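Side-chain contacts in UDP-glucose:anthocyanidin 3-O-glucosyltransferase (Clitoria ternatea, PDB 4REL), which is a plant UDP-dependent glycosyltransferase of the GT-B clan, built from two Rossmann-like domains that face each other across a cleft: residues 86-89 and 90-94; 115-118 and 119-122; 348-351 and 352-356; 408-411 and 412-416; 432-435 and 436-440. One frame throughout, in Å; residues are numbered along the deposited sequence.

Interaction 1 (86-89 and 90-94); sequences LSTG and PDNLR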
loop_
_atom_site.group_PDB
_atom_site.type_symbol
_atom_site.label_atom_id
_atom_site.label_comp_id
_atom_site.label_asym_id
_atom_site.label_seq_id
_atom_site.Cartn_x
_atom_site.Cartn_y
_atom_site.Cartn_z
ATOM N N LEU A 86 -7.736 8.336 15.226
ATOM C CA LEU A 86 -6.518 8.440 16.018
ATOM C C LEU A 86 -6.797 9.189 17.327
ATOM O O LEU A 86 -6.168 8.904 18.352
ATOM C CB LEU A 86 -5.386 9.112 15.221
ATOM C CG LEU A 86 -4.839 8.322 14.034
ATOM C CD1 LEU A 86 -3.950 9.215 13.146
ATOM C CD2 LEU A 86 -4.063 7.097 14.490
ATOM N N SER A 87 -7.748 10.121 17.302
ATOM C CA SER A 87 -8.053 10.905 18.501
ATOM C C SER A 87 -8.677 10.081 19.627
ATOM O O SER A 87 -8.746 10.550 20.764
ATOM C CB SER A 87 -8.962 12.096 18.172
ATOM O OG SER A 87 -10.315 11.684 18.015
ATOM N N THR A 88 -9.116 8.859 19.329
ATOM C CA THR A 88 -9.735 8.025 20.359
ATOM C C THR A 88 -8.720 7.470 21.349
ATOM O O THR A 88 -9.101 6.968 22.402
ATOM C CB THR A 88 -10.538 6.843 19.783
ATOM O OG1 THR A 88 -9.669 5.995 19.033
ATOM C CG2 THR A 88 -11.649 7.327 18.882
ATOM N N GLY A 89 -7.442 7.527 20.988
ATOM C CA GLY A 89 -6.363 7.251 21.921
ATOM C C GLY A 89 -6.255 5.810 22.377
ATOM O O GLY A 89 -6.985 4.932 21.907
ATOM N N PRO A 90 -5.325 5.554 23.305
ATOM C CA PRO A 90 -5.098 4.176 23.740
ATOM C C PRO A 90 -6.282 3.601 24.513
ATOM O O PRO A 90 -6.461 2.391 24.497
ATOM C CB PRO A 90 -3.849 4.287 24.626
ATOM C CG PRO A 90 -3.799 5.735 25.058
ATOM C CD PRO A 90 -4.344 6.495 23.879
ATOM N N ASP A 91 -7.088 4.434 25.163
ATOM C CA ASP A 91 -8.223 3.874 25.900
ATOM C C ASP A 91 -9.243 3.168 25.010
ATOM O O ASP A 91 -9.811 2.148 25.398
ATOM C CB ASP A 91 -8.884 4.916 26.795
ATOM C CG ASP A 91 -8.082 5.175 28.046
ATOM O OD1 ASP A 91 -7.308 4.270 28.444
ATOM O OD2 ASP A 91 -8.217 6.271 28.620
ATOM N N ASN A 92 -9.468 3.693 23.813
ATOM C CA ASN A 92 -10.335 3.014 22.863
ATOM C C ASN A 92 -9.720 1.679 22.455
ATOM O O ASN A 92 -10.417 0.669 22.339
ATOM C CB ASN A 92 -10.561 3.903 21.641
ATOM C CG ASN A 92 -11.563 3.322 20.660
ATOM O OD1 ASN A 92 -12.563 2.709 21.048
ATOM N ND2 ASN A 92 -11.308 3.529 19.373
ATOM N N LEU A 93 -8.408 1.666 22.246
ATOM C CA LEU A 93 -7.734 0.418 21.913
ATOM C C LEU A 93 -7.842 -0.585 23.050
ATOM O O LEU A 93 -8.002 -1.793 22.812
ATOM C CB LEU A 93 -6.261 0.664 21.570
ATOM C CG LEU A 93 -5.992 1.697 20.484
ATOM C CD1 LEU A 93 -4.472 1.774 20.260
ATOM C CD2 LEU A 93 -6.697 1.307 19.203
ATOM N N ARG A 94 -7.770 -0.101 24.288
ATOM C CA ARG A 94 -7.851 -0.988 25.450
ATOM C C ARG A 94 -9.251 -1.561 25.629
ATOM O O ARG A 94 -9.433 -2.576 26.282
ATOM C CB ARG A 94 -7.393 -0.275 26.731
ATOM C CG ARG A 94 -5.920 0.117 26.717
ATOM C CD ARG A 94 -5.504 0.848 27.992
ATOM N NE ARG A 94 -4.081 1.174 27.986
ATOM C CZ ARG A 94 -3.585 2.410 27.948
ATOM N NH1 ARG A 94 -4.395 3.466 27.925
ATOM N NH2 ARG A 94 -2.272 2.582 27.933
HETATM O O HOH W 1 -7.339 7.310 25.286
#

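Interaction 2 (115-118 and 119-122); sequences AFVT and SSLL. With KMP (3,5,7-trihydroxy-2-(4-hydroxyphenyl)-4H-chromen-4-one), chain B.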
loop_
_atom_site.group_PDB
_atom_site.type_symbol
_atom_site.label_atom_id
_atom_site.label_comp_id
_atom_site.label_asym_id
_atom_site.label_seq_id
_atom_site.Cartn_x
_atom_site.Cartn_y
_atom_site.Cartn_z
ATOM N N ALA A 115 1.774 0.380 11.845
ATOM C CA ALA A 115 2.657 1.389 12.438
ATOM C C ALA A 115 1.973 2.726 12.715
ATOM O O ALA A 115 2.399 3.467 13.601
ATOM C CB ALA A 115 3.899 1.608 11.546
ATOM N N PHE A 116 0.947 3.063 11.938
ATOM C CA PHE A 116 0.277 4.356 12.118
ATOM C C PHE A 116 -0.529 4.415 13.417
ATOM O O PHE A 116 -0.842 5.506 13.901
ATOM C CB PHE A 116 -0.654 4.692 10.947
ATOM C CG PHE A 116 0.056 5.044 9.665
ATOM C CD1 PHE A 116 1.444 5.161 9.619
ATOM C CD2 PHE A 116 -0.672 5.252 8.498
ATOM C CE1 PHE A 116 2.097 5.483 8.431
ATOM C CE2 PHE A 116 -0.022 5.579 7.297
ATOM C CZ PHE A 116 1.363 5.687 7.271
ATOM N N VAL A 117 -0.899 3.257 13.960
ATOM C CA VAL A 117 -1.655 3.241 15.214
ATOM C C VAL A 117 -0.661 3.301 16.365
ATOM O O VAL A 117 -0.455 2.337 17.103
ATOM C CB VAL A 117 -2.579 2.011 15.323
ATOM C CG1 VAL A 117 -3.505 2.142 16.544
ATOM C CG2 VAL A 117 -3.417 1.889 14.059
ATOM N N THR A 118 -0.025 4.453 16.514
ATOM C CA THR A 118 1.070 4.563 17.470
ATOM C C THR A 118 0.599 4.449 18.916
ATOM O O THR A 118 1.380 4.079 19.791
ATOM C CB THR A 118 1.856 5.863 17.284
ATOM O OG1 THR A 118 0.975 6.970 17.507
ATOM C CG2 THR A 118 2.424 5.940 15.856
ATOM N N SER A 119 -0.671 4.754 19.173
ATOM C CA SER A 119 -1.218 4.582 20.526
ATOM C C SER A 119 -1.151 3.124 20.994
ATOM O O SER A 119 -1.163 2.852 22.196
ATOM C CB SER A 119 -2.660 5.090 20.613
ATOM O OG SER A 119 -2.691 6.506 20.545
ATOM N N SER A 120 -1.087 2.185 20.054
ATOM C CA SER A 120 -1.018 0.778 20.441
ATOM C C SER A 120 0.323 0.412 21.073
ATOM O O SER A 120 0.423 -0.588 21.781
ATOM C CB SER A 120 -1.370 -0.159 19.271
ATOM O OG SER A 120 -0.391 -0.107 18.256
ATOM N N LEU A 121 1.356 1.222 20.843
ATOM C CA LEU A 121 2.617 0.985 21.532
ATOM C C LEU A 121 2.462 1.268 23.022
ATOM O O LEU A 121 3.003 0.534 23.859
ATOM C CB LEU A 121 3.746 1.833 20.926
ATOM C CG LEU A 121 5.053 1.900 21.728
ATOM C CD1 LEU A 121 5.715 0.544 21.884
ATOM C CD2 LEU A 121 6.005 2.885 21.045
ATOM N N LEU A 122 1.717 2.320 23.353
ATOM C CA LEU A 122 1.439 2.644 24.750
ATOM C C LEU A 122 0.683 1.500 25.403
ATOM O O LEU A 122 0.935 1.153 26.568
ATOM C CB LEU A 122 0.606 3.922 24.859
ATOM C CG LEU A 122 1.216 5.224 24.372
ATOM C CD1 LEU A 122 0.197 6.355 24.510
ATOM C CD2 LEU A 122 2.486 5.526 25.153
HETATM C C1 KMP B . 2.548 9.217 3.963
HETATM C C2 KMP B . 2.167 7.898 3.786
HETATM C C3 KMP B . 0.726 7.566 3.791
HETATM C C4 KMP B . -0.264 8.646 3.979
HETATM C C5 KMP B . 0.217 9.938 4.153
HETATM C C6 KMP B . 1.587 10.211 4.144
HETATM C C9 KMP B . 0.259 6.172 3.603
HETATM C C10 KMP B . -1.201 5.929 3.624
HETATM C C11 KMP B . -2.122 7.095 3.827
HETATM C C14 KMP B . -3.610 6.941 3.858
HETATM C C15 KMP B . -4.227 5.697 3.972
HETATM C C16 KMP B . -5.609 5.594 3.995
HETATM C C17 KMP B . -6.389 6.736 3.900
HETATM C C18 KMP B . -5.784 7.981 3.789
HETATM C C19 KMP B . -4.400 8.081 3.771
HETATM O O12 KMP B . -1.611 8.369 3.987
HETATM O O13 KMP B . 1.082 5.241 3.436
HETATM O O24 KMP B . -7.747 6.628 3.919
HETATM O O27 KMP B . -1.644 4.654 3.443
HETATM O O29 KMP B . 2.000 11.497 4.321
HETATM O O30 KMP B . 3.088 6.911 3.609
#

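Interaction 3 (348-351 and 352-356); sequences SVME and SVSNG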
loop_
_atom_site.group_PDB
_atom_site.type_symbol
_atom_site.label_atom_id
_atom_site.label_comp_id
_atom_site.label_asym_id
_atom_site.label_seq_id
_atom_site.Cartn_x
_atom_site.Cartn_y
_atom_site.Cartn_z
ATOM N N SER A 348 -0.939 -1.740 -5.341
ATOM C CA SER A 348 -0.955 -1.677 -6.796
ATOM C C SER A 348 0.448 -1.889 -7.338
ATOM O O SER A 348 0.645 -2.683 -8.258
ATOM C CB SER A 348 -1.476 -0.317 -7.278
ATOM O OG SER A 348 -2.847 -0.160 -6.992
ATOM N N VAL A 349 1.420 -1.182 -6.763
ATOM C CA VAL A 349 2.806 -1.315 -7.192
ATOM C C VAL A 349 3.305 -2.741 -6.975
ATOM O O VAL A 349 3.953 -3.320 -7.856
ATOM C CB VAL A 349 3.730 -0.337 -6.445
ATOM C CG1 VAL A 349 5.185 -0.585 -6.828
ATOM C CG2 VAL A 349 3.329 1.105 -6.744
ATOM N N MET A 350 3.011 -3.299 -5.800
ATOM C CA MET A 350 3.392 -4.669 -5.482
ATOM C C MET A 350 2.890 -5.632 -6.553
ATOM O O MET A 350 3.640 -6.486 -7.029
ATOM C CB MET A 350 2.828 -5.060 -4.105
ATOM C CG MET A 350 3.239 -6.438 -3.611
ATOM S SD MET A 350 2.300 -7.830 -4.297
ATOM C CE MET A 350 0.765 -7.733 -3.381
ATOM N N GLU A 351 1.619 -5.483 -6.929
ATOM C CA GLU A 351 1.007 -6.358 -7.920
ATOM C C GLU A 351 1.647 -6.138 -9.285
ATOM O O GLU A 351 1.853 -7.083 -10.045
ATOM C CB GLU A 351 -0.513 -6.129 -7.996
ATOM C CG GLU A 351 -1.276 -6.693 -6.795
ATOM C CD GLU A 351 -2.775 -6.437 -6.849
ATOM O OE1 GLU A 351 -3.242 -5.704 -7.742
ATOM O OE2 GLU A 351 -3.493 -6.967 -5.979
ATOM N N SER A 352 1.961 -4.890 -9.599
ATOM C CA SER A 352 2.549 -4.612 -10.907
ATOM C C SER A 352 3.942 -5.231 -11.038
ATOM O O SER A 352 4.243 -5.909 -12.028
ATOM C CB SER A 352 2.603 -3.110 -11.157
ATOM O OG SER A 352 2.599 -2.835 -12.549
ATOM N N VAL A 353 4.797 -5.017 -10.043
ATOM C CA VAL A 353 6.170 -5.505 -10.173
ATOM C C VAL A 353 6.238 -7.025 -10.079
ATOM O O VAL A 353 7.093 -7.648 -10.704
ATOM C CB VAL A 353 7.157 -4.848 -9.172
ATOM C CG1 VAL A 353 7.216 -3.331 -9.390
ATOM C CG2 VAL A 353 6.786 -5.178 -7.736
ATOM N N SER A 354 5.331 -7.629 -9.322
ATOM C CA SER A 354 5.361 -9.081 -9.193
ATOM C C SER A 354 4.892 -9.755 -10.481
ATOM O O SER A 354 5.146 -10.935 -10.699
ATOM C CB SER A 354 4.551 -9.560 -7.981
ATOM O OG SER A 354 3.193 -9.195 -8.100
ATOM N N ASN A 355 4.233 -8.990 -11.351
ATOM C CA ASN A 355 3.744 -9.524 -12.617
ATOM C C ASN A 355 4.516 -9.060 -13.852
ATOM O O ASN A 355 4.148 -9.398 -14.980
ATOM C CB ASN A 355 2.254 -9.209 -12.780
ATOM C CG ASN A 355 1.385 -10.080 -11.907
ATOM O OD1 ASN A 355 1.299 -11.292 -12.118
ATOM N ND2 ASN A 355 0.728 -9.475 -10.922
ATOM N N GLY A 356 5.581 -8.290 -13.644
ATOM C CA GLY A 356 6.407 -7.804 -14.741
ATOM C C GLY A 356 5.744 -6.732 -15.600
ATOM O O GLY A 356 6.054 -6.592 -16.781
#

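Interaction 4 (408-411 and 412-416); sequences GKKI and RDNAL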
loop_
_atom_site.group_PDB
_atom_site.type_symbol
_atom_site.label_atom_id
_atom_site.label_comp_id
_atom_site.label_asym_id
_atom_site.label_seq_id
_atom_site.Cartn_x
_atom_site.Cartn_y
_atom_site.Cartn_z
ATOM N N GLY A 408 11.793 2.379 -25.099
ATOM C CA GLY A 408 11.228 1.859 -23.862
ATOM C C GLY A 408 11.671 0.434 -23.580
ATOM O O GLY A 408 11.213 -0.197 -22.623
ATOM N N LYS A 409 12.570 -0.085 -24.404
ATOM C CA LYS A 409 12.974 -1.487 -24.271
ATOM C C LYS A 409 13.672 -1.789 -22.947
ATOM O O LYS A 409 13.427 -2.835 -22.327
ATOM C CB LYS A 409 13.852 -1.915 -25.450
ATOM C CG LYS A 409 14.413 -3.326 -25.305
ATOM C CD LYS A 409 15.042 -3.817 -26.600
ATOM C CE LYS A 409 15.571 -5.237 -26.455
ATOM N NZ LYS A 409 16.727 -5.320 -25.514
ATOM N N LYS A 410 14.531 -0.875 -22.505
ATOM C CA LYS A 410 15.222 -1.060 -21.235
ATOM C C LYS A 410 14.216 -1.221 -20.097
ATOM O O LYS A 410 14.336 -2.114 -19.260
ATOM C CB LYS A 410 16.146 0.122 -20.941
ATOM C CG LYS A 410 16.732 0.084 -19.535
ATOM C CD LYS A 410 17.531 1.343 -19.192
ATOM C CE LYS A 410 18.254 1.185 -17.852
ATOM N NZ LYS A 410 19.168 2.329 -17.546
ATOM N N ILE A 411 13.220 -0.343 -20.065
ATOM C CA ILE A 411 12.188 -0.419 -19.037
ATOM C C ILE A 411 11.402 -1.729 -19.100
ATOM O O ILE A 411 11.134 -2.369 -18.067
ATOM C CB ILE A 411 11.249 0.791 -19.135
ATOM C CG1 ILE A 411 11.966 2.012 -18.558
ATOM C CG2 ILE A 411 9.951 0.534 -18.393
ATOM C CD1 ILE A 411 11.348 3.328 -18.956
ATOM N N ARG A 412 11.032 -2.140 -20.307
ATOM C CA ARG A 412 10.321 -3.403 -20.486
ATOM C C ARG A 412 11.180 -4.577 -20.029
ATOM O O ARG A 412 10.688 -5.490 -19.360
ATOM C CB ARG A 412 9.884 -3.574 -21.950
ATOM C CG ARG A 412 8.762 -2.594 -22.357
ATOM C CD ARG A 412 8.152 -2.907 -23.724
ATOM N NE ARG A 412 9.152 -2.808 -24.791
ATOM C CZ ARG A 412 9.449 -1.700 -25.472
ATOM N NH1 ARG A 412 8.824 -0.554 -25.224
ATOM N NH2 ARG A 412 10.380 -1.746 -26.419
ATOM N N ASP A 413 12.465 -4.547 -20.378
ATOM C CA ASP A 413 13.378 -5.620 -19.987
ATOM C C ASP A 413 13.547 -5.652 -18.478
ATOM O O ASP A 413 13.581 -6.730 -17.859
ATOM C CB ASP A 413 14.748 -5.446 -20.655
ATOM C CG ASP A 413 14.739 -5.806 -22.132
ATOM O OD1 ASP A 413 13.766 -6.439 -22.600
ATOM O OD2 ASP A 413 15.720 -5.457 -22.826
ATOM N N ASN A 414 13.660 -4.469 -17.881
ATOM C CA ASN A 414 13.819 -4.367 -16.436
ATOM C C ASN A 414 12.605 -4.907 -15.697
ATOM O O ASN A 414 12.739 -5.528 -14.650
ATOM C CB ASN A 414 14.093 -2.920 -16.006
ATOM C CG ASN A 414 15.475 -2.451 -16.402
ATOM O OD1 ASN A 414 16.360 -3.266 -16.676
ATOM N ND2 ASN A 414 15.678 -1.139 -16.417
ATOM N N ALA A 415 11.419 -4.674 -16.242
ATOM C CA ALA A 415 10.208 -5.175 -15.599
ATOM C C ALA A 415 10.241 -6.700 -15.522
ATOM O O ALA A 415 9.829 -7.291 -14.517
ATOM C CB ALA A 415 8.953 -4.695 -16.346
ATOM N N LEU A 416 10.741 -7.340 -16.575
ATOM C CA LEU A 416 10.828 -8.796 -16.577
ATOM C C LEU A 416 11.887 -9.268 -15.582
ATOM O O LEU A 416 11.691 -10.269 -14.898
ATOM C CB LEU A 416 11.115 -9.349 -17.982
ATOM C CG LEU A 416 11.398 -10.864 -17.984
ATOM C CD1 LEU A 416 10.193 -11.649 -17.458
ATOM C CD2 LEU A 416 11.824 -11.384 -19.362
#

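Interaction 5 (432-435 and 436-440); sequences AAED and FNTLV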
loop_
_atom_site.group_PDB
_atom_site.type_symbol
_atom_site.label_atom_id
_atom_site.label_comp_id
_atom_site.label_asym_id
_atom_site.label_seq_id
_atom_site.Cartn_x
_atom_site.Cartn_y
_atom_site.Cartn_z
ATOM N N ALA A 432 12.374 -13.770 3.101
ATOM C CA ALA A 432 11.076 -13.696 3.740
ATOM C C ALA A 432 10.672 -15.001 4.400
ATOM O O ALA A 432 9.975 -14.992 5.413
ATOM C CB ALA A 432 10.033 -13.270 2.740
ATOM N N ALA A 433 11.093 -16.131 3.835
ATOM C CA ALA A 433 10.731 -17.405 4.456
ATOM C C ALA A 433 11.367 -17.484 5.838
ATOM O O ALA A 433 10.710 -17.865 6.809
ATOM C CB ALA A 433 11.145 -18.584 3.588
ATOM N N GLU A 434 12.637 -17.093 5.932
ATOM C CA GLU A 434 13.318 -17.056 7.220
ATOM C C GLU A 434 12.697 -15.997 8.133
ATOM O O GLU A 434 12.483 -16.232 9.322
ATOM C CB GLU A 434 14.817 -16.776 7.039
ATOM C CG GLU A 434 15.565 -16.635 8.359
ATOM C CD GLU A 434 16.879 -15.879 8.223
ATOM O OE1 GLU A 434 17.578 -16.064 7.204
ATOM O OE2 GLU A 434 17.208 -15.092 9.139
ATOM N N ASP A 435 12.407 -14.827 7.574
ATOM C CA ASP A 435 11.858 -13.738 8.367
ATOM C C ASP A 435 10.481 -14.079 8.918
ATOM O O ASP A 435 10.153 -13.690 10.037
ATOM C CB ASP A 435 11.799 -12.449 7.538
ATOM C CG ASP A 435 13.157 -11.804 7.379
ATOM O OD1 ASP A 435 14.163 -12.389 7.862
ATOM O OD2 ASP A 435 13.216 -10.721 6.759
ATOM N N PHE A 436 9.687 -14.808 8.139
ATOM C CA PHE A 436 8.376 -15.236 8.604
ATOM C C PHE A 436 8.540 -16.179 9.787
ATOM O O PHE A 436 7.822 -16.074 10.784
ATOM C CB PHE A 436 7.580 -15.920 7.494
ATOM C CG PHE A 436 6.210 -16.376 7.931
ATOM C CD1 PHE A 436 5.167 -15.471 8.045
ATOM C CD2 PHE A 436 5.969 -17.706 8.221
ATOM C CE1 PHE A 436 3.898 -15.890 8.447
ATOM C CE2 PHE A 436 4.701 -18.131 8.623
ATOM C CZ PHE A 436 3.670 -17.218 8.734
ATOM N N ASN A 437 9.485 -17.107 9.692
ATOM C CA ASN A 437 9.739 -18.024 10.796
ATOM C C ASN A 437 10.191 -17.266 12.038
ATOM O O ASN A 437 9.800 -17.592 13.151
ATOM C CB ASN A 437 10.765 -19.096 10.400
ATOM C CG ASN A 437 10.214 -20.090 9.395
ATOM O OD1 ASN A 437 9.026 -20.410 9.410
ATOM N ND2 ASN A 437 11.079 -20.585 8.513
ATOM N N THR A 438 11.003 -16.232 11.837
ATOM C CA THR A 438 11.462 -15.415 12.953
ATOM C C THR A 438 10.284 -14.757 13.660
ATOM O O THR A 438 10.215 -14.737 14.897
ATOM C CB THR A 438 12.451 -14.334 12.469
ATOM O OG1 THR A 438 13.631 -14.981 11.987
ATOM C CG2 THR A 438 12.829 -13.391 13.602
ATOM N N LEU A 439 9.349 -14.242 12.865
ATOM C CA LEU A 439 8.146 -13.610 13.387
ATOM C C LEU A 439 7.295 -14.608 14.163
ATOM O O LEU A 439 6.829 -14.314 15.262
ATOM C CB LEU A 439 7.340 -12.974 12.246
ATOM C CG LEU A 439 5.978 -12.366 12.584
ATOM C CD1 LEU A 439 6.112 -11.297 13.661
ATOM C CD2 LEU A 439 5.323 -11.780 11.319
ATOM N N VAL A 440 7.113 -15.796 13.600
ATOM C CA VAL A 440 6.365 -16.842 14.280
ATOM C C VAL A 440 6.967 -17.159 15.652
ATOM O O VAL A 440 6.243 -17.317 16.637
ATOM C CB VAL A 440 6.267 -18.102 13.402
ATOM C CG1 VAL A 440 5.753 -19.281 14.206
ATOM C CG2 VAL A 440 5.365 -17.822 12.184
HETATM O O HOH W 2 8.363 -19.676 6.120
HETATM O O HOH W 3 14.825 -13.638 10.250
#

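Interaction 1 (86-89 and 90-94)
The side chain of Asn92 slants across that of Thr88, its CB 3.5 Å from Thr88 CB, and its amide brings ND2 to 3.0 Å from Thr88 OG1. In this hydrogen bond Asn92 is the donor. It is bent, with an N-H...O angle of 142°, and the hydroxyl sits tilted from the amide plane. Thr88 turns OG1 into the slot between its own N and carbonyl carbon (chi1 61°), where the oxygen also bonds to the carbonyl O of Phe85, so the hydroxyl links the preceding chain to the amide. Asn92 in turn has a second acceptor for ND2, the carbonyl of Ser65, just beyond strand 59-64.

The chain here passes from helix 80-86 through a type I beta turn, Leu86 to Gly89, into the first turn of helix 89-104, part of the N-terminal Rossmann-like domain. Gly89 takes a positive phi at the junction, and its carbonyl O receives a weak bond from Asn92 N at 3.4 Å while Leu93 CG packs 3.7 Å from the same oxygen. A water accepts from Asp91 N at 2.9 Å and donates weakly to Thr88 O, bridging the turn and the helix start. Pro90 and Leu93 rest on helix 119-127, and Leu86 on helix 191-197.

Interaction 2 (115-118 and 119-122)
Ser120 folds back on Val117 in the turn that leads from strand 110-114 into helix 119-127, a strand-to-helix connection of the N-terminal Rossmann-like domain. Starting at its root, Ser120 CB lies 3.4 Å from Val117 O; its approach to Val117 CG1, at 4.2 Å, is a loose apolar touch. One bond further out, OG stands between its own backbone N and carbonyl carbon (chi1 68°), which swings it round to Val117 O at 2.7 Å. The hydroxyl donates here and approaches almost in line with the carbonyl bond, with a C=O...OG angle of 165°. OG is also hydrogen-bonded to NE1 of Trp131, the first residue of strand 131-135, so that this small polar group ties the helix start to the sheet.

The same carbonyl takes a second donor, Ser120 N, at 3.0 Å; this N-H comes from well above the carbonyl plane. Two bonds thus grip Val117 O as the chain enters the helix. Val117 itself is the centre of an inverse gamma turn, closed by a weak bond from Thr118 N to Phe116 O, and the next carbonyl, Thr118 O, receives Leu121 N at 3.0 Å. Phe116, whose CB is directed away from the helix, is part of the pocket that holds the bound 3,5,7-trihydroxy-2-(4-hydroxyphenyl)-4H-chromen-4-one. Its ring meets Phe12 edge-to-face, and presents its own edge to the ligand, with Phe116 CE2 3.8 Å from ligand atom C9.

Interaction 3 (348-351 and 352-356)
Asn355 ND2 donates to Glu351 O at 2.8 Å, with an N-H...O angle of 147°, and so lends a side-chain donor to a carbonyl in the last turn of helix 346-354. The backbone N of Asn355 reaches the same oxygen only weakly, at 3.3 Å. Beside it, Ser354 N bonds to Met350 O at 3.1 Å, and Ser354 OG, placed between its own N and carbonyl carbon (chi1 61°), lies within range of two carbonyls: Met350 O at 2.9 Å and Glu351 O at 3.2 Å. Gly356, with positive phi, then ends the helix in a Schellman motif.

Outside this polar cluster the side chains spread to different neighbours. Glu351 turns its carboxylate to Gln328, Ser329 and Asn347, and Ser352 OG bonds to Val357 O. Val349 CG1 and Val353 CG1 meet at 4.3 Å; Val353 also touches Met359 of strand 359-361, and Val349 touches Trp379. Met350 bends its chain so that SD comes 4.1 Å from Ser354 OG. The helix is the connection of a beta-alpha-beta unit between strands 337-342 and 359-361.

Carbonyls at a helix C-terminus run short of backbone N-H partners. Here the Asn355 amide donates to Glu351 O and the Ser354 hydroxyl lies within reach of two carbonyls, so polar side chains of the last residues supplement the backbone bonds of the Schellman end.

Interaction 4 (408-411 and 412-416)
In Lys409, CG stands trans to the backbone N (chi1 175°) and the chain runs straight until a bend at the last torsion (chi4 -67°) turns NZ back onto Asp413. The two side chains cross at a slant, and NZ meets Asp413 OD2 at 2.9 Å in a salt bridge that uses the syn lone pair of that oxygen. The lysine chain stays close along its length, since Lys409 CG is also 3.5 Å from Asp413 OD2.

One residue before Asp413, Arg412 bends at chi3 (-62°), so its guanidinium folds back over the start of the helix. One face lies over the backbone of Gly408 and Lys409: Arg412 NH1 is 3.4 Å from Gly408 C, and Arg412 NH2 is 3.4 Å from Lys409 CA. NH1 goes on to donate to the carbonyls of Ile402 and Gln405, joining the end of helix 392-403 to the first turn of helix 409-425. Lys410 stays extended, with CG 3.5 Å from Asn414 ND2. Both polar ends then converge on Glu380, Lys410 NZ on its carboxylate as a salt bridge and Asn414 ND2 on its carbonyl O.

Regular i to i+4 backbone bonds accompany these contacts, among them Asp413 N to Lys409 O at 2.8 Å. Within the C-terminal domain the helix lies beside the edge of the six-stranded sheet: Asn414 touches Val381 just before strand 382-384, while Ile411 and Ala415 pack on Pro358, at the approach to strand 359-361.

Interaction 5 (432-435 and 436-440)
Phe436 forms the close-packed part of this helical turn: its CB sits 3.3 Å from Ala432 O, the same carbonyl that accepts Phe436 N at 2.7 Å. With CG anti to the backbone N (chi1 180°), the ring is carried off the helix and laid on Lys27, Leu28 and Ile31 of helix 18-31, while Val440 CG2 covers part of one ring face. Asp435, by contrast, is buried. Its OD2 accepts from Tyr235 N at the end of strand 233-235, and its OD1 from Gln431 NE2, one turn back.

Towards solvent the packing gives way to water. One water donates to Glu434 OE2 at 3.0 Å and to Asp435 OD1 at 2.8 Å, and appears to accept from Thr438 OG1, although that distance is improbably short. Another water donates to Ala433 O at 3.0 Å. Meanwhile the exposed Glu434 chain only grazes Thr438, CG to OG1 4.4 Å.

Helix 431-445 is the C-terminal helix of the GT-B fold, which in this family returns across to the N-terminal domain; the contacts with helix 18-31 and strand 233-235 bear this out. For the buried aspartate, a backbone N-H, a side-chain amide and a water all supply donors, an environment that would probably favour the ionised carboxylate, whereas the exposed Glu434 shares that water through OE2, the link onward to Thr438 being doubtful.

In the fold
The five contacts follow one another along the chain. Interactions 1 and 2 are neighbours in the N-terminal domain, centres about 9 Å apart: Leu93 CD1 comes 3.4 Å from Ser120 N where helix 89-104 packs on helix 119-127, beside the seven-stranded sheet. Interactions 3 and 4 belong to the C-terminal domain with its six-stranded sheet, centres about 14 Å apart, touching at Gly356 O and Ala415 CB (3.5 Å). The pairs lie on opposite sides of the chain's centre, with about 47 Å between the centres of interactions 1 and 4. Interaction 5 lies on the last helix, consistent with the GT-B pattern in which that helix crosses back to the N-terminal domain.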